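Long-range contacts in glycosyl transferases group 1 family protein (PDB 5I45), which probably transfers sugar units as a GT-B-type glycosyltransferase of group 1, the deposited chain being its C-terminal domain: residues 22-27 / 106-111; 43-48 / 78-83; 117-122 / 141-146; 135-140 / 183-188. All coordinates share one frame; numbering follows the deposited sequence.

Interaction 1 (22-27 / 106-111)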
loop_
_atom_site.group_PDB
_atom_site.type_symbol
_atom_site.label_atom_id
_atom_site.label_comp_id
_atom_site.label_asym_id
_atom_site.label_seq_id
_atom_site.Cartn_x
_atom_site.Cartn_y
_atom_site.Cartn_z
ATOM N N GLN A 22 -2.296 -8.519 -13.407
ATOM C CA GLN A 22 -1.837 -8.689 -14.792
ATOM C C GLN A 22 -2.398 -7.608 -15.715
ATOM O O GLN A 22 -1.674 -7.101 -16.586
ATOM C CB GLN A 22 -2.193 -10.091 -15.320
ATOM C CG GLN A 22 -1.362 -11.194 -14.718
ATOM C CD GLN A 22 0.102 -11.017 -15.021
ATOM O OE1 GLN A 22 0.484 -10.880 -16.210
ATOM N NE2 GLN A 22 0.937 -11.018 -14.000
ATOM N N ASP A 23 -3.649 -7.222 -15.509
ATOM C CA ASP A 23 -4.306 -6.254 -16.406
ATOM C C ASP A 23 -3.679 -4.878 -16.325
ATOM O O ASP A 23 -3.869 -4.082 -17.216
ATOM C CB ASP A 23 -5.798 -6.125 -16.078
ATOM C CG ASP A 23 -6.601 -7.383 -16.378
ATOM O OD1 ASP A 23 -6.123 -8.306 -17.050
ATOM O OD2 ASP A 23 -7.736 -7.412 -15.882
ATOM N N LYS A 24 -2.908 -4.605 -15.266
ATOM C CA LYS A 24 -2.202 -3.301 -15.153
ATOM C C LYS A 24 -0.982 -3.184 -16.066
ATOM O O LYS A 24 -0.452 -2.094 -16.267
ATOM C CB LYS A 24 -1.804 -3.031 -13.700
ATOM C CG LYS A 24 -2.997 -2.912 -12.738
ATOM C CD LYS A 24 -3.934 -1.782 -13.123
ATOM C CE LYS A 24 -4.952 -1.486 -12.037
ATOM N NZ LYS A 24 -5.905 -0.442 -12.476
ATOM N N LYS A 25 -0.539 -4.296 -16.614
ATOM C CA LYS A 25 0.600 -4.334 -17.554
ATOM C C LYS A 25 1.862 -3.731 -16.964
ATOM O O LYS A 25 2.547 -2.895 -17.600
ATOM C CB LYS A 25 0.256 -3.702 -18.910
ATOM C CG LYS A 25 -0.962 -4.347 -19.574
ATOM C CD LYS A 25 -0.804 -5.826 -19.902
ATOM C CE LYS A 25 -0.437 -6.131 -21.348
ATOM N NZ LYS A 25 0.997 -5.956 -21.747
ATOM N N ILE A 26 2.166 -4.143 -15.746
ATOM C CA ILE A 26 3.423 -3.744 -15.127
ATOM C C ILE A 26 4.167 -4.964 -14.644
ATOM O O ILE A 26 3.591 -6.002 -14.402
ATOM C CB ILE A 26 3.264 -2.665 -14.049
ATOM C CG1 ILE A 26 2.233 -3.070 -13.014
ATOM C CG2 ILE A 26 2.897 -1.331 -14.697
ATOM C CD1 ILE A 26 2.154 -2.138 -11.819
ATOM N N PRO A 27 5.481 -4.848 -14.511
ATOM C CA PRO A 27 6.268 -6.044 -14.200
ATOM C C PRO A 27 5.979 -6.657 -12.828
ATOM O O PRO A 27 5.587 -5.945 -11.903
ATOM C CB PRO A 27 7.740 -5.560 -14.348
ATOM C CG PRO A 27 7.683 -4.114 -14.374
ATOM C CD PRO A 27 6.323 -3.667 -14.761
ATOM N N PRO A 106 -9.984 2.697 -7.001
ATOM C CA PRO A 106 -10.560 1.416 -6.508
ATOM C C PRO A 106 -9.997 0.182 -7.242
ATOM O O PRO A 106 -9.730 -0.867 -6.620
ATOM C CB PRO A 106 -12.067 1.593 -6.749
ATOM C CG PRO A 106 -12.276 3.079 -6.676
ATOM C CD PRO A 106 -11.040 3.716 -7.235
ATOM N N SER A 107 -9.740 0.316 -8.547
ATOM C CA SER A 107 -9.196 -0.810 -9.295
ATOM C C SER A 107 -7.781 -1.140 -8.842
ATOM O O SER A 107 -7.360 -2.292 -8.953
ATOM C CB SER A 107 -9.194 -0.557 -10.824
ATOM O OG SER A 107 -8.250 0.401 -11.203
ATOM N N TRP A 108 -7.029 -0.133 -8.411
ATOM C CA TRP A 108 -5.679 -0.403 -7.916
ATOM C C TRP A 108 -5.719 -1.201 -6.638
ATOM O O TRP A 108 -4.972 -2.145 -6.480
ATOM C CB TRP A 108 -4.846 0.877 -7.721
ATOM C CG TRP A 108 -4.131 1.271 -8.948
ATOM C CD1 TRP A 108 -4.423 2.296 -9.783
ATOM C CD2 TRP A 108 -3.023 0.587 -9.525
ATOM N NE1 TRP A 108 -3.536 2.332 -10.818
ATOM C CE2 TRP A 108 -2.667 1.285 -10.693
ATOM C CE3 TRP A 108 -2.282 -0.534 -9.155
ATOM C CZ2 TRP A 108 -1.604 0.886 -11.509
ATOM C CZ3 TRP A 108 -1.219 -0.920 -9.971
ATOM C CH2 TRP A 108 -0.900 -0.217 -11.105
ATOM N N TYR A 109 -6.613 -0.861 -5.718
ATOM C CA TYR A 109 -6.709 -1.657 -4.499
ATOM C C TYR A 109 -6.992 -3.114 -4.846
ATOM O O TYR A 109 -6.425 -4.026 -4.232
ATOM C CB TYR A 109 -7.777 -1.138 -3.552
ATOM C CG TYR A 109 -7.410 0.135 -2.843
ATOM C CD1 TYR A 109 -6.473 0.129 -1.829
ATOM C CD2 TYR A 109 -8.002 1.340 -3.172
ATOM C CE1 TYR A 109 -6.167 1.271 -1.135
ATOM C CE2 TYR A 109 -7.674 2.496 -2.488
ATOM C CZ TYR A 109 -6.762 2.436 -1.473
ATOM O OH TYR A 109 -6.430 3.580 -0.774
ATOM N N ARG A 110 -7.833 -3.321 -5.857
ATOM C CA ARG A 110 -8.186 -4.685 -6.286
ATOM C C ARG A 110 -7.035 -5.476 -6.887
ATOM O O ARG A 110 -7.097 -6.699 -6.971
ATOM C CB ARG A 110 -9.361 -4.638 -7.271
ATOM C CG ARG A 110 -10.677 -4.437 -6.577
ATOM C CD ARG A 110 -11.868 -4.615 -7.501
ATOM N NE ARG A 110 -12.174 -3.427 -8.294
ATOM C CZ ARG A 110 -12.862 -2.375 -7.846
ATOM N NH1 ARG A 110 -13.293 -2.322 -6.569
ATOM N NH2 ARG A 110 -13.105 -1.357 -8.677
ATOM N N ALA A 111 -5.989 -4.783 -7.319
ATOM C CA ALA A 111 -4.823 -5.413 -7.916
ATOM C C ALA A 111 -3.706 -5.683 -6.908
ATOM O O ALA A 111 -2.757 -6.390 -7.249
ATOM C CB ALA A 111 -4.286 -4.556 -9.052
#
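K24 and A111 mark the closest backbone approach, with their CA atoms 8.0 Å apart, so side chains must bridge the gap between the turn after helix 17-23 and helix 104-111. The chain leaves helical geometry at K25, whose phi is positive (57°), and K25 N bonds back to Q22 O; K24, just before this turn, has its CB directed at the other helix. Its side chain bends at chi2 (-60°) and then runs extended across one face of the W108 indole. CG and CD pass over the CH2 side of the six-membered ring, and K24 CE stands 3.8 Å from the centroid of that W108 ring in a CH-pi contact. K24 NZ lies 4.0 Å from the centroid of the five-membered ring of W108, only 8° off the ring normal, a cation-pi geometry centred on the face. K24 NZ also donates to S107 OG at 2.8 Å, and the same hydroxyl is hydrogen-bonded to E104 O one turn earlier in its helix. I26, in one of its two modelled conformers, brings CD1 in the ring plane to the indole edge, 3.7 Å from W108 CH2. V64 of strand 61-66 and W21 of helix 17-23 both touch I26 and W108. A lysine laid over a tryptophan thus joins the turn at K24 and K25 to helix 104-111, consistent with the C-terminal Rossmann-like domain of a GT-B glycosyltransferase.

Interaction 2 (43-48 / 78-83)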
loop_
_atom_site.group_PDB
_atom_site.type_symbol
_atom_site.label_atom_id
_atom_site.label_comp_id
_atom_site.label_asym_id
_atom_site.label_seq_id
_atom_site.Cartn_x
_atom_site.Cartn_y
_atom_site.Cartn_z
ATOM N N GLY A 43 5.229 9.840 4.311
ATOM C CA GLY A 43 6.011 8.617 4.490
ATOM C C GLY A 43 6.445 7.939 3.226
ATOM O O GLY A 43 6.911 6.802 3.265
ATOM N N THR A 44 6.357 8.633 2.093
ATOM C CA THR A 44 6.722 8.011 0.839
ATOM C C THR A 44 8.197 7.552 0.817
ATOM O O THR A 44 8.508 6.528 0.199
ATOM C CB THR A 44 6.474 8.942 -0.361
ATOM O OG1 THR A 44 5.271 9.715 -0.156
ATOM C CG2 THR A 44 6.434 8.133 -1.644
ATOM N N GLN A 45 9.064 8.262 1.538
ATOM C CA GLN A 45 10.446 7.848 1.611
ATOM C C GLN A 45 10.631 6.557 2.420
ATOM O O GLN A 45 11.432 5.704 2.015
ATOM C CB GLN A 45 11.331 8.955 2.145
ATOM C CG GLN A 45 12.785 8.563 2.078
ATOM C CD GLN A 45 13.695 9.734 2.096
ATOM O OE1 GLN A 45 13.474 10.717 1.383
ATOM N NE2 GLN A 45 14.745 9.640 2.902
ATOM N N GLU A 46 9.930 6.409 3.553
ATOM C CA GLU A 46 10.055 5.160 4.292
ATOM C C GLU A 46 9.513 4.003 3.454
ATOM O O GLU A 46 10.029 2.885 3.506
ATOM C CB GLU A 46 9.391 5.263 5.672
ATOM C CG GLU A 46 10.078 6.264 6.581
ATOM C CD GLU A 46 9.683 7.701 6.316
ATOM O OE1 GLU A 46 8.504 8.019 6.525
ATOM O OE2 GLU A 46 10.544 8.503 5.898
ATOM N N PHE A 47 8.499 4.278 2.648
ATOM C CA PHE A 47 7.982 3.234 1.770
ATOM C C PHE A 47 9.009 2.820 0.725
ATOM O O PHE A 47 9.264 1.629 0.548
ATOM C CB PHE A 47 6.737 3.714 1.066
ATOM C CG PHE A 47 6.148 2.722 0.096
ATOM C CD1 PHE A 47 5.293 1.700 0.523
ATOM C CD2 PHE A 47 6.445 2.803 -1.243
ATOM C CE1 PHE A 47 4.747 0.825 -0.383
ATOM C CE2 PHE A 47 5.913 1.916 -2.152
ATOM C CZ PHE A 47 5.057 0.926 -1.720
ATOM N N ILE A 48 9.598 3.791 0.036
ATOM C CA ILE A 48 10.592 3.478 -0.986
ATOM C C ILE A 48 11.810 2.765 -0.381
ATOM O O ILE A 48 12.296 1.770 -0.950
ATOM C CB ILE A 48 11.001 4.760 -1.752
ATOM C CG1 ILE A 48 9.794 5.249 -2.615
ATOM C CG2 ILE A 48 12.248 4.534 -2.602
ATOM C CD1 ILE A 48 9.397 4.341 -3.735
ATOM N N LYS A 78 11.963 13.140 -7.470
ATOM C CA LYS A 78 13.175 12.834 -8.245
ATOM C C LYS A 78 14.224 12.078 -7.411
ATOM O O LYS A 78 14.877 11.132 -7.900
ATOM C CB LYS A 78 13.789 14.104 -8.798
ATOM C CG LYS A 78 13.181 14.584 -10.102
ATOM C CD LYS A 78 13.824 15.872 -10.628
ATOM C CE LYS A 78 15.350 15.929 -10.515
ATOM N NZ LYS A 78 15.905 16.345 -9.171
ATOM N N GLU A 79 14.379 12.490 -6.148
ATOM C CA GLU A 79 15.337 11.811 -5.265
ATOM C C GLU A 79 14.886 10.378 -5.029
ATOM O O GLU A 79 15.703 9.482 -4.996
ATOM C CB GLU A 79 15.515 12.567 -3.938
ATOM C CG GLU A 79 16.219 11.836 -2.790
ATOM C CD GLU A 79 17.734 11.645 -2.922
ATOM O OE1 GLU A 79 18.300 12.034 -3.974
ATOM O OE2 GLU A 79 18.387 11.099 -1.955
ATOM N N LEU A 80 13.590 10.162 -4.820
ATOM C CA LEU A 80 13.108 8.788 -4.661
ATOM C C LEU A 80 13.374 7.931 -5.907
ATOM O O LEU A 80 13.812 6.784 -5.799
ATOM C CB LEU A 80 11.633 8.790 -4.317
ATOM C CG LEU A 80 11.277 9.473 -3.002
ATOM C CD1 LEU A 80 9.765 9.355 -2.836
ATOM C CD2 LEU A 80 12.022 8.917 -1.819
ATOM N N GLU A 81 13.125 8.507 -7.074
ATOM C CA GLU A 81 13.387 7.785 -8.342
ATOM C C GLU A 81 14.860 7.435 -8.473
ATOM O O GLU A 81 15.192 6.330 -8.907
ATOM C CB GLU A 81 12.902 8.587 -9.539
ATOM C CG GLU A 81 11.393 8.671 -9.608
ATOM C CD GLU A 81 10.886 9.769 -10.520
ATOM O OE1 GLU A 81 11.633 10.722 -10.836
ATOM O OE2 GLU A 81 9.710 9.697 -10.915
ATOM N N GLN A 82 15.734 8.361 -8.079
ATOM C CA GLN A 82 17.175 8.098 -8.058
ATOM C C GLN A 82 17.547 6.982 -7.125
ATOM O O GLN A 82 18.403 6.159 -7.459
ATOM C CB GLN A 82 17.996 9.354 -7.639
ATOM C CG GLN A 82 19.502 9.133 -7.369
ATOM C CD GLN A 82 19.885 8.593 -5.977
ATOM O OE1 GLN A 82 20.804 7.761 -5.862
ATOM N NE2 GLN A 82 19.201 9.055 -4.930
ATOM N N LYS A 83 16.974 6.968 -5.929
ATOM C CA LYS A 83 17.289 5.913 -4.964
ATOM C C LYS A 83 16.963 4.554 -5.571
ATOM O O LYS A 83 17.710 3.608 -5.443
ATOM C CB LYS A 83 16.497 6.067 -3.652
ATOM C CG LYS A 83 16.906 7.182 -2.723
ATOM C CD LYS A 83 16.064 7.115 -1.456
ATOM C CE LYS A 83 16.330 8.276 -0.531
ATOM N NZ LYS A 83 17.717 8.285 -0.023
#
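L80 pushes its forked end into the side of helix 44-57, with its two methyls on different neighbours. L80 CD1 meets T44 CG2 at 3.7 Å and also touches I48 CG1, one helical turn further on. L80 CD2 lies 3.9 Å from Q45 CA and, in one of the two modelled conformers of Q45, equally near its amide oxygen. The L80 and T44 side chains cross at about a right angle. In T44 the methyl lies opposite the backbone N and the hydroxyl beside it (chi1 -37°), which gives CG2 to the leucine and leaves OG1 for a weak bond to R39 O. Beside this apolar patch, Q45 in the same conformer reaches out along an extended chain, its CG also opposite the backbone N (chi1 -174°), and Q45 CD comes 4.0 Å from K83 CE. The meeting is one of van der Waals contact, made by the lysine methylene and not by its charge. K83 bends at its last torsion, and K83 NZ forms a long, weak salt bridge with E79 OE2 on its own helix, at 3.5 Å; a second, also weak, ion pair reaches E49 of the other helix. The interface is therefore apolar toward the sheet, where F95 touches both L80 and I48, and polar toward its outer margin. The two helical segments run nearly parallel, 8° between their directions, with axes 10.6 Å apart. Such side-by-side helices, each leading into a strand of the same parallel sheet (61-66 and 93-96), are the mark of successive beta-alpha-beta units in a Rossmann-like domain.

Interaction 3 (117-122 / 141-146)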
loop_
_atom_site.group_PDB
_atom_site.type_symbol
_atom_site.label_atom_id
_atom_site.label_comp_id
_atom_site.label_asym_id
_atom_site.label_seq_id
_atom_site.Cartn_x
_atom_site.Cartn_y
_atom_site.Cartn_z
ATOM N N CYS A 117 0.312 2.365 4.551
ATOM C CA CYS A 117 -0.181 3.703 4.889
ATOM C C CYS A 117 0.860 4.245 5.857
ATOM O O CYS A 117 0.812 3.953 7.029
ATOM C CB CYS A 117 -1.614 3.572 5.494
ATOM S SG CYS A 117 -2.804 2.631 4.464
ATOM N N ALA A 118 1.813 5.018 5.337
ATOM C CA ALA A 118 3.029 5.404 6.065
ATOM C C ALA A 118 3.025 6.840 6.593
ATOM O O ALA A 118 4.062 7.339 7.018
ATOM C CB ALA A 118 4.222 5.217 5.131
ATOM N N SER A 119 1.879 7.494 6.582
ATOM C CA SER A 119 1.839 8.911 6.946
ATOM C C SER A 119 2.366 9.173 8.343
ATOM O O SER A 119 2.102 8.435 9.269
ATOM C CB SER A 119 0.432 9.420 6.861
ATOM O OG SER A 119 0.388 10.808 7.132
ATOM N N HIS A 120 3.100 10.261 8.496
ATOM C CA HIS A 120 3.616 10.581 9.816
ATOM C C HIS A 120 2.538 11.062 10.776
ATOM O O HIS A 120 2.529 10.688 11.958
ATOM C CB HIS A 120 4.706 11.629 9.733
ATOM C CG HIS A 120 5.882 11.217 8.912
ATOM N ND1 HIS A 120 6.844 12.111 8.499
ATOM C CD2 HIS A 120 6.215 10.024 8.366
ATOM C CE1 HIS A 120 7.753 11.475 7.789
ATOM N NE2 HIS A 120 7.390 10.211 7.684
ATOM N N LYS A 121 1.631 11.878 10.251
ATOM C CA LYS A 121 0.595 12.563 11.070
ATOM C C LYS A 121 -0.738 12.744 10.395
ATOM O O LYS A 121 -1.783 12.627 11.037
ATOM C CB LYS A 121 1.073 13.983 11.463
ATOM C CG LYS A 121 2.280 13.990 12.347
ATOM C CD LYS A 121 2.633 15.366 12.862
ATOM C CE LYS A 121 3.717 15.257 13.914
ATOM N NZ LYS A 121 3.255 14.586 15.167
ATOM N N GLU A 122 -0.720 13.076 9.111
ATOM C CA GLU A 122 -1.951 13.399 8.383
ATOM C C GLU A 122 -2.742 12.164 8.010
ATOM O O GLU A 122 -2.168 11.099 7.729
ATOM C CB GLU A 122 -1.593 14.210 7.132
ATOM C CG GLU A 122 -0.860 15.486 7.497
ATOM C CD GLU A 122 -0.194 16.167 6.324
ATOM O OE1 GLU A 122 -0.529 15.867 5.169
ATOM O OE2 GLU A 122 0.668 17.016 6.566
ATOM N N THR A 141 1.070 3.224 9.911
ATOM C CA THR A 141 1.409 3.987 11.110
ATOM C C THR A 141 0.093 4.300 11.875
ATOM O O THR A 141 -0.997 4.104 11.368
ATOM C CB THR A 141 2.034 5.315 10.713
ATOM O OG1 THR A 141 1.123 5.987 9.839
ATOM C CG2 THR A 141 3.364 5.117 10.016
ATOM N N LYS A 142 0.235 4.878 13.057
ATOM C CA LYS A 142 -0.921 5.351 13.861
ATOM C C LYS A 142 -1.792 6.292 13.007
ATOM O O LYS A 142 -3.024 6.134 12.923
ATOM C CB LYS A 142 -0.410 6.082 15.097
ATOM C CG LYS A 142 -1.497 6.610 16.025
ATOM C CD LYS A 142 -0.919 7.181 17.314
ATOM C CE LYS A 142 -0.340 6.091 18.201
ATOM N NZ LYS A 142 -0.209 6.515 19.616
ATOM N N ALA A 143 -1.151 7.237 12.326
ATOM C CA ALA A 143 -1.863 8.170 11.433
ATOM C C ALA A 143 -2.532 7.440 10.273
ATOM O O ALA A 143 -3.666 7.757 9.883
ATOM C CB ALA A 143 -0.897 9.220 10.890
ATOM N N GLY A 144 -1.799 6.508 9.669
ATOM C CA GLY A 144 -2.284 5.758 8.518
ATOM C C GLY A 144 -3.539 4.969 8.762
ATOM O O GLY A 144 -4.291 4.721 7.833
ATOM N N ALA A 145 -3.760 4.589 10.013
ATOM C CA ALA A 145 -4.939 3.813 10.396
ATOM C C ALA A 145 -5.724 4.462 11.558
ATOM O O ALA A 145 -6.272 3.787 12.443
ATOM C CB ALA A 145 -4.531 2.386 10.724
ATOM N N TRP A 146 -5.774 5.788 11.506
ATOM C CA TRP A 146 -6.536 6.631 12.442
ATOM C C TRP A 146 -8.053 6.350 12.371
ATOM O O TRP A 146 -8.562 6.137 11.278
ATOM C CB TRP A 146 -6.244 8.103 12.129
ATOM C CG TRP A 146 -6.787 9.029 13.161
ATOM C CD1 TRP A 146 -6.154 9.462 14.283
ATOM C CD2 TRP A 146 -8.090 9.603 13.186
ATOM N NE1 TRP A 146 -6.978 10.281 15.007
ATOM C CE2 TRP A 146 -8.176 10.389 14.355
ATOM C CE3 TRP A 146 -9.201 9.523 12.337
ATOM C CZ2 TRP A 146 -9.336 11.092 14.709
ATOM C CZ3 TRP A 146 -10.358 10.240 12.680
ATOM C CH2 TRP A 146 -10.410 11.013 13.855
HETATM O O HOH W 1 1.638 8.078 12.877
#
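One threonine, T141, ties together two loops at the C-terminal ends of adjacent parallel strands, 114-117 and 137-140, using both its backbone and its hydroxyl. T141 N donates to C117 O at 3.0 Å, almost straight along the carbonyl direction (C=O...N 173°). T141 OG1 then donates to S119 O at 2.7 Å, in the carbonyl plane and on a lone pair. In one of the two modelled conformers of G144, T141 OG1 also accepts from G144 N at 3.0 Å, closing an ST motif. With chi1 at 55°, the hydroxyl sits between the backbone N and the carbonyl carbon, where it can serve both partners. Next to it, A143 CB rests against a row of backbone carbonyls, 3.5 Å from both S119 O and K121 O. G144 of the same conformer packs close by its backbone: G144 CA is 4.7 Å from C117 CA, and C117 CB touches G144 O. S119 OG bonds to E122 O at 2.6 Å, bracing the curve of its own loop, and a water accepts from A143 N and donates to H120 O. Both direct hydrogen bonds across the contact end on main-chain carbonyls, so the contact depends on the backbone of 117-122 being held in place; the hydroxyl relaying between S119 O and G144 N would probably couple the two loops.

Interaction 4 (135-140 / 183-188)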
loop_
_atom_site.group_PDB
_atom_site.type_symbol
_atom_site.label_atom_id
_atom_site.label_comp_id
_atom_site.label_asym_id
_atom_site.label_seq_id
_atom_site.Cartn_x
_atom_site.Cartn_y
_atom_site.Cartn_z
ATOM N N LYS A 135 -9.790 -6.201 0.713
ATOM C CA LYS A 135 -9.079 -7.380 1.141
ATOM C C LYS A 135 -7.576 -7.345 0.825
ATOM O O LYS A 135 -6.936 -8.352 0.562
ATOM C CB LYS A 135 -9.774 -8.670 0.664
ATOM C CG LYS A 135 -9.762 -9.782 1.696
ATOM C CD LYS A 135 -10.540 -11.018 1.285
ATOM C CE LYS A 135 -12.055 -10.844 1.229
ATOM N NZ LYS A 135 -12.706 -12.152 0.947
ATOM N N CYS A 136 -7.027 -6.147 0.917
ATOM C CA CYS A 136 -5.557 -5.949 0.905
ATOM C C CYS A 136 -5.063 -6.091 2.338
ATOM O O CYS A 136 -5.740 -5.663 3.278
ATOM C CB CYS A 136 -5.189 -4.551 0.428
ATOM S SG CYS A 136 -5.864 -4.064 -1.137
ATOM N N ALA A 137 -3.881 -6.663 2.547
ATOM C CA ALA A 137 -3.274 -6.662 3.884
ATOM C C ALA A 137 -2.672 -5.285 4.112
ATOM O O ALA A 137 -1.951 -4.810 3.228
ATOM C CB ALA A 137 -2.217 -7.733 3.962
ATOM N N VAL A 138 -2.907 -4.660 5.258
ATOM C CA VAL A 138 -2.432 -3.304 5.512
ATOM C C VAL A 138 -1.358 -3.241 6.582
ATOM O O VAL A 138 -1.451 -3.853 7.680
ATOM C CB VAL A 138 -3.615 -2.400 5.928
ATOM C CG1 VAL A 138 -3.160 -1.005 6.354
ATOM C CG2 VAL A 138 -4.586 -2.268 4.781
ATOM N N ILE A 139 -0.333 -2.452 6.234
ATOM C CA ILE A 139 0.716 -2.043 7.163
ATOM C C ILE A 139 0.551 -0.538 7.304
ATOM O O ILE A 139 0.546 0.171 6.325
ATOM C CB ILE A 139 2.108 -2.345 6.595
ATOM C CG1 ILE A 139 2.309 -3.846 6.402
ATOM C CG2 ILE A 139 3.175 -1.776 7.544
ATOM C CD1 ILE A 139 3.471 -4.177 5.485
ATOM N N ALA A 140 0.402 -0.050 8.525
ATOM C CA ALA A 140 0.134 1.358 8.745
ATOM C C ALA A 140 0.814 1.917 9.960
ATOM O O ALA A 140 1.090 1.215 10.923
ATOM C CB ALA A 140 -1.388 1.545 8.942
ATOM N N LYS A 183 -5.028 -14.403 5.915
ATOM C CA LYS A 183 -5.825 -14.339 7.124
ATOM C C LYS A 183 -5.926 -12.919 7.690
ATOM O O LYS A 183 -7.004 -12.483 8.070
ATOM C CB LYS A 183 -5.296 -15.313 8.152
ATOM C CG LYS A 183 -5.995 -15.217 9.493
ATOM C CD LYS A 183 -6.255 -16.575 10.086
ATOM C CE LYS A 183 -6.396 -16.461 11.588
ATOM N NZ LYS A 183 -6.433 -15.016 11.970
ATOM N N ILE A 184 -4.796 -12.211 7.721
ATOM C CA ILE A 184 -4.768 -10.818 8.157
ATOM C C ILE A 184 -5.698 -9.977 7.284
ATOM O O ILE A 184 -6.511 -9.230 7.788
ATOM C CB ILE A 184 -3.324 -10.267 8.069
ATOM C CG1 ILE A 184 -2.446 -10.915 9.143
ATOM C CG2 ILE A 184 -3.281 -8.742 8.141
ATOM C CD1 ILE A 184 -2.718 -10.513 10.546
ATOM N N ALA A 185 -5.581 -10.178 5.971
ATOM C CA ALA A 185 -6.395 -9.416 5.011
ATOM C C ALA A 185 -7.898 -9.685 5.178
ATOM O O ALA A 185 -8.697 -8.764 5.172
ATOM C CB ALA A 185 -5.948 -9.675 3.582
ATOM N N GLN A 186 -8.251 -10.957 5.311
ATOM C CA GLN A 186 -9.629 -11.340 5.552
ATOM C C GLN A 186 -10.140 -10.750 6.861
ATOM O O GLN A 186 -11.275 -10.262 6.920
ATOM C CB GLN A 186 -9.744 -12.842 5.537
ATOM C CG GLN A 186 -11.162 -13.348 5.725
ATOM C CD GLN A 186 -12.051 -13.092 4.528
ATOM O OE1 GLN A 186 -11.718 -13.475 3.409
ATOM N NE2 GLN A 186 -13.189 -12.451 4.740
ATOM N N ASN A 187 -9.339 -10.797 7.920
ATOM C CA ASN A 187 -9.771 -10.234 9.179
ATOM C C ASN A 187 -10.028 -8.724 9.049
ATOM O O ASN A 187 -10.984 -8.211 9.606
ATOM C CB ASN A 187 -8.730 -10.474 10.263
ATOM C CG ASN A 187 -8.599 -11.931 10.674
ATOM O OD1 ASN A 187 -7.590 -12.323 11.295
ATOM N ND2 ASN A 187 -9.597 -12.742 10.377
ATOM N N GLY A 188 -9.155 -8.016 8.325
ATOM C CA GLY A 188 -9.361 -6.576 8.092
ATOM C C GLY A 188 -10.655 -6.305 7.322
ATOM O O GLY A 188 -11.417 -5.408 7.652
HETATM O O HOH W 2 -7.558 -6.206 5.294
#
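A185 and A137 bring helix 178-195 of this Rossmann-like domain against the start of strand 137-140, which lies between 114-117 and the outermost strand 157-158; their CA atoms are only 4.3 Å apart. Small side chains permit that approach: A185 CB points at the strand segment and settles 3.4 Å from K135 O. A185 CB also lies 4.2 Å from A137 CB. I184 adds CG2, more loosely, against A137 CB. K135 has positive phi as the C-prime residue of the Schellman motif ending helix 126-133. Its chi1 of -141° departs from the staggered positions, and a bend at chi3 brings the chain alongside Q186, the two pointing the same way. K135 CG lies beside A185 O, and CD and CE follow the glutamine's amide oxygen. Q186 starts with CG opposite its backbone N and folds at chi2 (71°), which turns OE1 back to the lysine although its CB is directed away; its NE2 bonds to D190. Y189 supplies K135 with a cation-pi partner. Water joins the backbones by donating to C136 O and A185 O, 2.8 Å each. At the outer end, K135 NZ donates to Q186 OE1 at 3.0 Å, tilted 21° from the amide plane.

Interactions 2 and 4 are the more buried, helix on helix in 43-48 / 78-83 and helix on strand start in 135-140 / 183-188, each with an apolar centre and a polar rim. Interactions 1 and 3 are partly buried and more polar: the former relies on a cation over an aromatic face, the latter on backbone carbonyls. Interaction 3 continues from the strand of interaction 4, since 141-146 follows 137-140 directly; C117 N probably bonds to I139 O. The E46 and H120 pair, probably hydrogen-bonded, links interactions 2 and 3, whereas Y109 O against C136 SG joins interactions 1 and 4. Interaction 2 is nested within the chain loop closed by interaction 1, although their centres lie about 21 Å apart.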